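Local coordinates for protein esterase (Pelagibacterium halotolerans, PDB 5DWD) that probably hydrolyses carboxylic esters, as an alpha/beta hydrolase of the phospholipase/carboxylesterase family, at residues L60-T71 with L229-L240; L172-V182 with P203-D211. All blocks are in the same frame, centred on the assembly; numbering follows the deposited sequence.

Interaction 1: L60-T71 with L229-L240; sequences LGQFWRDSFPDT and LDTATAFLREIL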
loop_
_atom_site.group_PDB
_atom_site.type_symbol
_atom_site.label_atom_id
_atom_site.label_comp_id
_atom_site.label_asym_id
_atom_site.label_seq_id
_atom_site.Cartn_x
_atom_site.Cartn_y
_atom_site.Cartn_z
ATOM N N LEU B 60 11.397 -17.356 -16.722
ATOM C CA LEU B 60 10.554 -17.296 -15.543
ATOM C C LEU B 60 9.086 -16.989 -15.969
ATOM O O LEU B 60 8.120 -17.516 -15.387
ATOM C CB LEU B 60 11.123 -16.258 -14.626
ATOM C CG LEU B 60 10.728 -16.129 -13.223
ATOM C CD1 LEU B 60 10.720 -17.484 -12.465
ATOM C CD2 LEU B 60 11.633 -15.089 -12.577
ATOM N N GLY B 61 8.943 -16.133 -16.981
ATOM C CA GLY B 61 7.696 -15.762 -17.598
ATOM C C GLY B 61 6.999 -16.982 -18.203
ATOM O O GLY B 61 5.799 -17.186 -17.993
ATOM N N GLN B 62 7.770 -17.806 -18.884
ATOM C CA GLN B 62 7.223 -19.028 -19.488
ATOM C C GLN B 62 6.722 -19.981 -18.419
ATOM O O GLN B 62 5.681 -20.655 -18.600
ATOM C CB GLN B 62 8.269 -19.681 -20.388
ATOM C CG GLN B 62 7.709 -20.638 -21.413
ATOM C CD GLN B 62 6.965 -19.967 -22.549
ATOM O OE1 GLN B 62 5.768 -20.186 -22.708
ATOM N NE2 GLN B 62 7.675 -19.180 -23.372
ATOM N N PHE B 63 7.440 -20.064 -17.306
ATOM C CA PHE B 63 7.056 -20.959 -16.200
ATOM C C PHE B 63 5.751 -20.453 -15.582
ATOM O O PHE B 63 4.846 -21.227 -15.284
ATOM C CB PHE B 63 8.176 -21.016 -15.171
ATOM C CG PHE B 63 7.845 -21.747 -13.926
ATOM C CD1 PHE B 63 7.950 -23.116 -13.864
ATOM C CD2 PHE B 63 7.412 -21.071 -12.802
ATOM C CE1 PHE B 63 7.610 -23.789 -12.712
ATOM C CE2 PHE B 63 7.077 -21.738 -11.639
ATOM C CZ PHE B 63 7.174 -23.113 -11.601
ATOM N N TRP B 64 5.661 -19.137 -15.381
ATOM C CA TRP B 64 4.554 -18.597 -14.648
ATOM C C TRP B 64 3.326 -18.475 -15.548
ATOM O O TRP B 64 2.212 -18.453 -15.036
ATOM C CB TRP B 64 4.893 -17.204 -14.075
ATOM C CG TRP B 64 5.578 -17.302 -12.784
ATOM C CD1 TRP B 64 5.449 -18.242 -11.866
ATOM C CD2 TRP B 64 6.423 -16.308 -12.220
ATOM N NE1 TRP B 64 6.148 -17.972 -10.783
ATOM C CE2 TRP B 64 6.774 -16.760 -10.949
ATOM C CE3 TRP B 64 6.930 -15.101 -12.678
ATOM C CZ2 TRP B 64 7.674 -16.097 -10.132
ATOM C CZ3 TRP B 64 7.823 -14.414 -11.860
ATOM C CH2 TRP B 64 8.168 -14.914 -10.587
ATOM N N ARG B 65 3.510 -18.358 -16.847
ATOM C CA ARG B 65 2.311 -18.181 -17.739
ATOM C C ARG B 65 1.411 -19.442 -17.648
ATOM O O ARG B 65 0.170 -19.317 -17.807
ATOM C CB ARG B 65 2.667 -17.812 -19.180
ATOM C CG ARG B 65 3.211 -18.965 -19.963
ATOM C CD ARG B 65 3.693 -18.610 -21.359
ATOM N NE ARG B 65 2.943 -17.612 -22.117
ATOM C CZ ARG B 65 3.055 -17.457 -23.438
ATOM N NH1 ARG B 65 3.899 -18.238 -24.163
ATOM N NH2 ARG B 65 2.315 -16.520 -24.063
ATOM N N ASP B 66 1.970 -20.616 -17.323
ATOM C CA ASP B 66 1.137 -21.817 -17.071
ATOM C C ASP B 66 0.149 -21.655 -15.903
ATOM O O ASP B 66 -0.931 -22.261 -15.915
ATOM C CB ASP B 66 2.012 -23.052 -16.820
ATOM C CG ASP B 66 2.748 -23.505 -18.075
ATOM O OD1 ASP B 66 2.390 -23.139 -19.232
ATOM O OD2 ASP B 66 3.670 -24.291 -17.884
ATOM N N SER B 67 0.520 -20.872 -14.881
ATOM C CA SER B 67 -0.302 -20.616 -13.732
ATOM C C SER B 67 -1.157 -19.392 -13.801
ATOM O O SER B 67 -2.144 -19.339 -13.096
ATOM C CB SER B 67 0.527 -20.557 -12.433
ATOM O OG SER B 67 1.168 -21.793 -12.225
ATOM N N PHE B 68 -0.831 -18.445 -14.665
ATOM C CA PHE B 68 -1.396 -17.097 -14.698
ATOM C C PHE B 68 -1.769 -16.749 -16.103
ATOM O O PHE B 68 -1.109 -16.020 -16.845
ATOM C CB PHE B 68 -0.376 -16.091 -14.067
ATOM C CG PHE B 68 -0.019 -16.447 -12.687
ATOM C CD1 PHE B 68 -0.959 -16.439 -11.727
ATOM C CD2 PHE B 68 1.227 -16.870 -12.340
ATOM C CE1 PHE B 68 -0.669 -16.867 -10.465
ATOM C CE2 PHE B 68 1.520 -17.283 -11.061
ATOM C CZ PHE B 68 0.585 -17.254 -10.119
ATOM N N PRO B 69 -2.901 -17.310 -16.581
ATOM C CA PRO B 69 -3.167 -17.214 -17.986
ATOM C C PRO B 69 -3.621 -15.876 -18.485
ATOM O O PRO B 69 -3.643 -15.665 -19.669
ATOM C CB PRO B 69 -4.292 -18.257 -18.185
ATOM C CG PRO B 69 -4.986 -18.220 -16.910
ATOM C CD PRO B 69 -3.877 -18.165 -15.897
ATOM N N ASP B 70 -3.936 -14.941 -17.589
ATOM C CA ASP B 70 -4.321 -13.577 -18.008
ATOM C C ASP B 70 -3.224 -12.535 -17.788
ATOM O O ASP B 70 -3.471 -11.335 -17.907
ATOM C CB ASP B 70 -5.558 -13.152 -17.214
ATOM C CG ASP B 70 -6.758 -14.091 -17.404
ATOM O OD1 ASP B 70 -6.998 -14.548 -18.549
ATOM O OD2 ASP B 70 -7.421 -14.371 -16.384
ATOM N N THR B 71 -2.003 -13.022 -17.565
ATOM C CA THR B 71 -0.838 -12.147 -17.346
ATOM C C THR B 71 0.055 -12.074 -18.578
ATOM O O THR B 71 0.442 -13.098 -19.157
ATOM C CB THR B 71 -0.107 -12.639 -16.071
ATOM O OG1 THR B 71 -1.063 -12.650 -15.022
ATOM C CG2 THR B 71 1.067 -11.649 -15.683
ATOM N N LEU B 229 11.278 -19.916 -5.908
ATOM C CA LEU B 229 10.328 -19.906 -7.011
ATOM C C LEU B 229 8.904 -20.281 -6.561
ATOM O O LEU B 229 7.954 -19.555 -6.802
ATOM C CB LEU B 229 10.808 -20.878 -8.059
ATOM C CG LEU B 229 10.003 -20.929 -9.351
ATOM C CD1 LEU B 229 9.897 -19.512 -9.906
ATOM C CD2 LEU B 229 10.579 -21.882 -10.408
ATOM N N ASP B 230 8.791 -21.364 -5.793
ATOM C CA ASP B 230 7.507 -21.689 -5.181
ATOM C C ASP B 230 6.911 -20.626 -4.252
ATOM O O ASP B 230 5.686 -20.335 -4.358
ATOM C CB ASP B 230 7.635 -23.026 -4.450
ATOM C CG ASP B 230 7.980 -24.223 -5.436
ATOM O OD1 ASP B 230 7.836 -24.083 -6.687
ATOM O OD2 ASP B 230 8.358 -25.274 -4.929
ATOM N N THR B 231 7.733 -20.004 -3.410
ATOM C CA THR B 231 7.304 -18.891 -2.537
ATOM C C THR B 231 6.730 -17.738 -3.429
ATOM O O THR B 231 5.662 -17.203 -3.125
ATOM C CB THR B 231 8.419 -18.424 -1.624
ATOM O OG1 THR B 231 8.792 -19.524 -0.738
ATOM C CG2 THR B 231 8.025 -17.216 -0.856
ATOM N N ALA B 232 7.464 -17.372 -4.476
ATOM C CA ALA B 232 7.035 -16.329 -5.410
ATOM C C ALA B 232 5.734 -16.656 -6.135
ATOM O O ALA B 232 4.869 -15.832 -6.247
ATOM C CB ALA B 232 8.127 -15.948 -6.429
ATOM N N THR B 233 5.592 -17.889 -6.549
ATOM C CA THR B 233 4.391 -18.343 -7.267
ATOM C C THR B 233 3.174 -18.262 -6.351
ATOM O O THR B 233 2.131 -17.745 -6.709
ATOM C CB THR B 233 4.551 -19.786 -7.827
ATOM O OG1 THR B 233 5.693 -19.873 -8.668
ATOM C CG2 THR B 233 3.321 -20.187 -8.636
ATOM N N ALA B 234 3.324 -18.709 -5.123
ATOM C CA ALA B 234 2.253 -18.574 -4.167
ATOM C C ALA B 234 1.877 -17.149 -3.864
ATOM O O ALA B 234 0.710 -16.858 -3.660
ATOM C CB ALA B 234 2.561 -19.369 -2.930
ATOM N N PHE B 235 2.866 -16.240 -3.787
ATOM C CA PHE B 235 2.590 -14.851 -3.590
ATOM C C PHE B 235 1.832 -14.271 -4.795
ATOM O O PHE B 235 0.887 -13.522 -4.600
ATOM C CB PHE B 235 3.898 -14.113 -3.337
ATOM C CG PHE B 235 3.772 -12.620 -3.090
ATOM C CD1 PHE B 235 3.252 -12.113 -1.910
ATOM C CD2 PHE B 235 4.238 -11.686 -4.021
ATOM C CE1 PHE B 235 3.236 -10.728 -1.677
ATOM C CE2 PHE B 235 4.227 -10.325 -3.766
ATOM C CZ PHE B 235 3.696 -9.848 -2.613
ATOM N N LEU B 236 2.259 -14.602 -5.995
ATOM C CA LEU B 236 1.527 -14.190 -7.253
ATOM C C LEU B 236 0.047 -14.681 -7.233
ATOM O O LEU B 236 -0.870 -13.918 -7.554
ATOM C CB LEU B 236 2.234 -14.725 -8.471
ATOM C CG LEU B 236 3.300 -13.906 -9.220
ATOM C CD1 LEU B 236 3.479 -12.484 -8.841
ATOM C CD2 LEU B 236 4.370 -14.667 -9.962
ATOM N N ARG B 237 -0.151 -15.904 -6.756
ATOM C CA ARG B 237 -1.512 -16.428 -6.645
ATOM C C ARG B 237 -2.328 -15.624 -5.646
ATOM O O ARG B 237 -3.557 -15.452 -5.852
ATOM C CB ARG B 237 -1.528 -17.931 -6.287
ATOM C CG ARG B 237 -1.577 -18.832 -7.478
ATOM C CD ARG B 237 -2.005 -20.237 -7.099
ATOM N NE ARG B 237 -0.833 -20.892 -6.561
ATOM C CZ ARG B 237 0.006 -21.676 -7.236
ATOM N NH1 ARG B 237 -0.196 -21.959 -8.534
ATOM N NH2 ARG B 237 1.065 -22.187 -6.588
ATOM N N GLU B 238 -1.717 -15.107 -4.582
ATOM C CA GLU B 238 -2.431 -14.296 -3.598
ATOM C C GLU B 238 -2.897 -13.013 -4.219
ATOM O O GLU B 238 -3.981 -12.535 -3.893
ATOM C CB GLU B 238 -1.552 -13.828 -2.419
ATOM C CG GLU B 238 -1.302 -14.762 -1.303
ATOM C CD GLU B 238 -0.528 -14.061 -0.184
ATOM O OE1 GLU B 238 0.560 -14.515 0.167
ATOM O OE2 GLU B 238 -0.986 -13.030 0.325
ATOM N N ILE B 239 -2.044 -12.380 -5.041
ATOM C CA ILE B 239 -2.338 -10.992 -5.406
ATOM C C ILE B 239 -2.894 -10.756 -6.789
ATOM O O ILE B 239 -3.451 -9.695 -6.993
ATOM C CB ILE B 239 -1.167 -10.082 -5.151
ATOM C CG1 ILE B 239 -0.051 -10.445 -6.099
ATOM C CG2 ILE B 239 -0.761 -10.171 -3.697
ATOM C CD1 ILE B 239 1.141 -9.580 -5.994
ATOM N N LEU B 240 -2.808 -11.758 -7.661
ATOM C CA LEU B 240 -3.239 -11.715 -9.053
ATOM C C LEU B 240 -4.667 -12.204 -9.115
ATOM O O LEU B 240 -5.210 -12.683 -8.106
ATOM C CB LEU B 240 -2.381 -12.620 -9.924
ATOM C CG LEU B 240 -1.393 -12.023 -10.915
ATOM C CD1 LEU B 240 -0.994 -10.598 -10.604
ATOM C CD2 LEU B 240 -0.185 -12.910 -11.188
#

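Interaction 2: L172-V182 with P203-D211; sequences LEAEIASKPPV and PKLIDLGID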
loop_
_atom_site.group_PDB
_atom_site.type_symbol
_atom_site.label_atom_id
_atom_site.label_comp_id
_atom_site.label_asym_id
_atom_site.label_seq_id
_atom_site.Cartn_x
_atom_site.Cartn_y
_atom_site.Cartn_z
ATOM N N LEU B 172 15.894 6.650 0.453
ATOM C CA LEU B 172 14.554 6.035 0.262
ATOM C C LEU B 172 13.545 6.598 1.263
ATOM O O LEU B 172 12.384 6.894 0.962
ATOM C CB LEU B 172 14.632 4.509 0.470
ATOM C CG LEU B 172 13.328 3.769 0.246
ATOM C CD1 LEU B 172 12.794 3.946 -1.172
ATOM C CD2 LEU B 172 13.552 2.280 0.591
ATOM N N GLU B 173 13.982 6.722 2.487
ATOM C CA GLU B 173 13.188 7.419 3.515
ATOM C C GLU B 173 12.539 8.752 3.050
ATOM O O GLU B 173 11.362 8.975 3.263
ATOM C CB GLU B 173 14.084 7.643 4.752
ATOM C CG GLU B 173 13.319 7.495 6.071
ATOM C CD GLU B 173 14.205 7.634 7.301
ATOM O OE1 GLU B 173 15.449 7.652 7.150
ATOM O OE2 GLU B 173 13.647 7.731 8.420
ATOM N N ALA B 174 13.302 9.569 2.330
ATOM C CA ALA B 174 12.878 10.863 1.860
ATOM C C ALA B 174 12.167 10.797 0.537
ATOM O O ALA B 174 11.428 11.695 0.203
ATOM C CB ALA B 174 14.085 11.790 1.735
ATOM N N GLU B 175 12.381 9.734 -0.240
ATOM C CA GLU B 175 11.910 9.704 -1.614
ATOM C C GLU B 175 10.805 8.703 -1.889
ATOM O O GLU B 175 10.239 8.732 -2.972
ATOM C CB GLU B 175 13.072 9.427 -2.552
ATOM C CG GLU B 175 14.118 10.547 -2.514
ATOM C CD GLU B 175 15.288 10.419 -3.469
ATOM O OE1 GLU B 175 15.473 9.395 -4.164
ATOM O OE2 GLU B 175 16.101 11.371 -3.475
ATOM N N ILE B 176 10.506 7.856 -0.927
ATOM C CA ILE B 176 9.495 6.829 -1.147
ATOM C C ILE B 176 8.195 7.512 -1.535
ATOM O O ILE B 176 7.816 8.497 -0.883
ATOM C CB ILE B 176 9.356 5.884 0.040
ATOM C CG1 ILE B 176 8.350 4.813 -0.293
ATOM C CG2 ILE B 176 8.849 6.586 1.292
ATOM C CD1 ILE B 176 8.451 3.635 0.621
ATOM N N ALA B 177 7.555 7.019 -2.591
ATOM C CA ALA B 177 6.362 7.664 -3.161
ATOM C C ALA B 177 5.106 6.763 -3.126
ATOM O O ALA B 177 3.970 7.244 -3.270
ATOM C CB ALA B 177 6.679 8.113 -4.559
ATOM N N SER B 178 5.263 5.450 -2.913
ATOM C CA SER B 178 4.125 4.574 -2.828
ATOM C C SER B 178 4.589 3.319 -2.115
ATOM O O SER B 178 5.829 3.138 -1.929
ATOM C CB SER B 178 3.589 4.222 -4.223
ATOM O OG SER B 178 4.622 3.651 -5.100
ATOM N N LYS B 179 3.617 2.508 -1.708
ATOM C CA LYS B 179 3.875 1.394 -0.750
ATOM C C LYS B 179 3.186 0.145 -1.171
ATOM O O LYS B 179 2.357 -0.404 -0.446
ATOM C CB LYS B 179 3.475 1.815 0.674
ATOM C CG LYS B 179 4.225 3.027 1.121
ATOM C CD LYS B 179 3.970 3.384 2.548
ATOM C CE LYS B 179 4.544 4.748 2.868
ATOM N NZ LYS B 179 4.365 5.177 4.262
ATOM N N PRO B 180 3.654 -0.436 -2.285
ATOM C CA PRO B 180 3.112 -1.706 -2.679
ATOM C C PRO B 180 3.611 -2.811 -1.737
ATOM O O PRO B 180 4.663 -2.592 -1.075
ATOM C CB PRO B 180 3.728 -1.896 -4.044
ATOM C CG PRO B 180 5.058 -1.272 -3.943
ATOM C CD PRO B 180 4.781 0.000 -3.153
ATOM N N PRO B 181 2.945 -3.966 -1.696
ATOM C CA PRO B 181 3.529 -5.088 -0.980
ATOM C C PRO B 181 4.814 -5.554 -1.662
ATOM O O PRO B 181 4.952 -5.469 -2.856
ATOM C CB PRO B 181 2.517 -6.195 -1.093
ATOM C CG PRO B 181 1.580 -5.778 -2.144
ATOM C CD PRO B 181 1.629 -4.298 -2.267
ATOM N N VAL B 182 5.742 -6.072 -0.825
ATOM C CA VAL B 182 7.055 -6.426 -1.308
ATOM C C VAL B 182 7.380 -7.801 -0.749
ATOM O O VAL B 182 7.240 -8.066 0.433
ATOM C CB VAL B 182 8.138 -5.393 -0.862
ATOM C CG1 VAL B 182 9.550 -5.899 -1.165
ATOM C CG2 VAL B 182 7.887 -4.015 -1.467
ATOM N N PRO B 203 13.280 -5.085 7.746
ATOM C CA PRO B 203 12.806 -4.085 8.731
ATOM C C PRO B 203 12.761 -2.598 8.270
ATOM O O PRO B 203 11.899 -1.874 8.771
ATOM C CB PRO B 203 13.737 -4.286 9.940
ATOM C CG PRO B 203 14.956 -4.888 9.299
ATOM C CD PRO B 203 14.458 -5.812 8.235
ATOM N N LYS B 204 13.631 -2.161 7.393
ATOM C CA LYS B 204 13.593 -0.866 6.825
ATOM C C LYS B 204 12.298 -0.659 6.095
ATOM O O LYS B 204 11.628 0.376 6.269
ATOM C CB LYS B 204 14.736 -0.681 5.856
ATOM C CG LYS B 204 14.897 0.738 5.361
ATOM C CD LYS B 204 15.078 1.782 6.451
ATOM C CE LYS B 204 14.854 3.186 5.890
ATOM N NZ LYS B 204 15.468 4.178 6.824
ATOM N N LEU B 205 11.946 -1.642 5.253
ATOM C CA LEU B 205 10.673 -1.537 4.486
ATOM C C LEU B 205 9.460 -1.534 5.413
ATOM O O LEU B 205 8.529 -0.728 5.225
ATOM C CB LEU B 205 10.548 -2.671 3.500
ATOM C CG LEU B 205 11.637 -2.632 2.407
ATOM C CD1 LEU B 205 11.413 -3.851 1.542
ATOM C CD2 LEU B 205 11.577 -1.381 1.511
ATOM N N ILE B 206 9.496 -2.353 6.472
ATOM C CA ILE B 206 8.388 -2.347 7.401
ATOM C C ILE B 206 8.274 -0.983 8.099
ATOM O O ILE B 206 7.128 -0.461 8.330
ATOM C CB ILE B 206 8.508 -3.525 8.377
ATOM C CG1 ILE B 206 8.221 -4.845 7.684
ATOM C CG2 ILE B 206 7.550 -3.353 9.575
ATOM C CD1 ILE B 206 8.640 -6.065 8.480
ATOM N N ASP B 207 9.402 -0.395 8.449
ATOM C CA ASP B 207 9.439 0.909 9.117
ATOM C C ASP B 207 8.893 2.029 8.243
ATOM O O ASP B 207 8.313 3.000 8.747
ATOM C CB ASP B 207 10.820 1.280 9.595
ATOM C CG ASP B 207 11.157 0.619 10.951
ATOM O OD1 ASP B 207 10.241 0.089 11.644
ATOM O OD2 ASP B 207 12.335 0.630 11.360
ATOM N N LEU B 208 9.042 1.870 6.933
ATOM C CA LEU B 208 8.521 2.818 5.984
ATOM C C LEU B 208 7.050 2.602 5.730
ATOM O O LEU B 208 6.431 3.395 4.982
ATOM C CB LEU B 208 9.315 2.748 4.634
ATOM C CG LEU B 208 10.764 3.219 4.767
ATOM C CD1 LEU B 208 11.599 2.985 3.482
ATOM C CD2 LEU B 208 10.843 4.662 5.242
ATOM N N GLY B 209 6.482 1.535 6.268
ATOM C CA GLY B 209 5.051 1.253 6.096
ATOM C C GLY B 209 4.671 0.304 5.005
ATOM O O GLY B 209 3.492 0.167 4.656
ATOM N N ILE B 210 5.673 -0.378 4.433
ATOM C CA ILE B 210 5.414 -1.415 3.490
ATOM C C ILE B 210 5.053 -2.704 4.133
ATOM O O ILE B 210 5.628 -3.116 5.201
ATOM C CB ILE B 210 6.680 -1.575 2.592
ATOM C CG1 ILE B 210 6.852 -0.286 1.771
ATOM C CG2 ILE B 210 6.544 -2.754 1.675
ATOM C CD1 ILE B 210 8.225 -0.112 1.234
ATOM N N ASP B 211 4.081 -3.366 3.539
ATOM C CA ASP B 211 3.782 -4.722 3.863
ATOM C C ASP B 211 4.790 -5.637 3.180
ATOM O O ASP B 211 4.593 -6.128 2.047
ATOM C CB ASP B 211 2.344 -5.035 3.469
ATOM C CG ASP B 211 1.913 -6.384 3.882
ATOM O OD1 ASP B 211 2.637 -7.094 4.613
ATOM O OD2 ASP B 211 0.866 -6.796 3.349
HETATM O O HOH W 1 2.375 -2.310 1.504
HETATM O O HOH W 2 4.205 -8.547 1.322
#

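Interaction 1: L60-T71 with L229-L240
The indole of Trp64 is sandwiched: Leu236 CD2 sits over one face, 3.4 Å from the centroid of the six-membered ring, and Leu60 CD1 lies nearer the rim of the other. At the indole edge, NE1 gives a hydrogen bond of 2.9 Å to Thr233 OG1, lying in the ring plane (N-H...O 158°). Threonine suits this spot because its hydroxyl, turned anti to its own carbonyl carbon (chi1 -56°), also donates to Leu229 O one turn back. The Phe63 ring takes Leu229 CD2 on one face, in a CH-pi contact, and Thr233 OG1 at its edge. Phe68 holds Leu240 CD2 over one face, with Ser67 CB over the opposite one, while the aliphatic Arg237 CG meets its edge 3.7 Å from CE1. A leucine in place of Trp64 would probably leave the Thr233 hydroxyl without its N-H donor and Leu236 CD2 without a flat surface to rest on. Helices 60-65 and 229-239 cross at -54°, and their inner side chains reach the central sheet: Leu60 and Trp64 touch Leu46 of strand 42-47, Ala232 touches Phe162, and Leu236 packs on Ile160 and Ile134.

Interaction 2: L172-V182 with P203-D211
Leu208, near the C-terminal end of helix 196-207, leans on the last turn of helix 169-175: its CD1 lies 3.6 Å from Leu172 CD2, and its CD2 rests 3.9 Å from Glu173 CG. A branched leucine suits the place, since one methyl meets a buried leucine while the other lies along the aliphatic part of a glutamate. Beside it Lys204 NZ and Glu173 OE1 form a weak salt bridge, 3.5 Å long. Ile210 fills the next position. With CG1 anti to its carbonyl carbon (chi1 -66°), its two branches part: CD1 reaches Ile176 CD1 at 3.8 Å, while CG2 meets Val182 CG2 at 3.6 Å and packs against Pro180 O.

Lys179 stretches its extended chain alongside the helix end, and NZ hydrogen-bonds Leu208 O at 2.8 Å. Gly209, with positive phi, closes the helix in a Schellman motif, in which Ile210 N bonds to Leu205 O and Gly209 N to Ile206 O; a beta carbon there would be jammed against Leu208 O and lie close to the lysine ammonium. Beyond it, Val182 N donates to Asp211 O (3.1 Å, 164°), one water joins Lys179 O to Asp211 N, and another joins Val182 O to Asp211 O. In the dimer, Asp207 O accepts from Lys179 NZ of the second subunit.

The contact is thus apolar where leucine, isoleucine and valine methyls meet, and polar at Lys179, Lys204 and the Val182-Asp211 backbone bond. The lysine's positive charge, set against the Leu208 carbonyl at a helix C-terminus, is likely to be favoured by the partial negative charge there.

Both contacts are partly buried, with centres about 24 Å apart, but they do different work in the alpha/beta fold. Interaction 1 packs two helices on the central sheet and on each other, relying on aromatic faces, leucine methyls and one indole hydrogen bond. Interaction 2 joins helix ends and loops where strands 182-187 and 212-217 begin, mixing apolar packing with backbone bonds, waters and lysine charge, and it lies at the subunit interface, whereas no other chain of the assembly touches interaction 1. They meet where Phe235 CZ approaches Pro181 CB at 4.1 Å. Arg213 links them as well: it pairs with Glu238 of helix 226-239, and its backbone bonds to Val182.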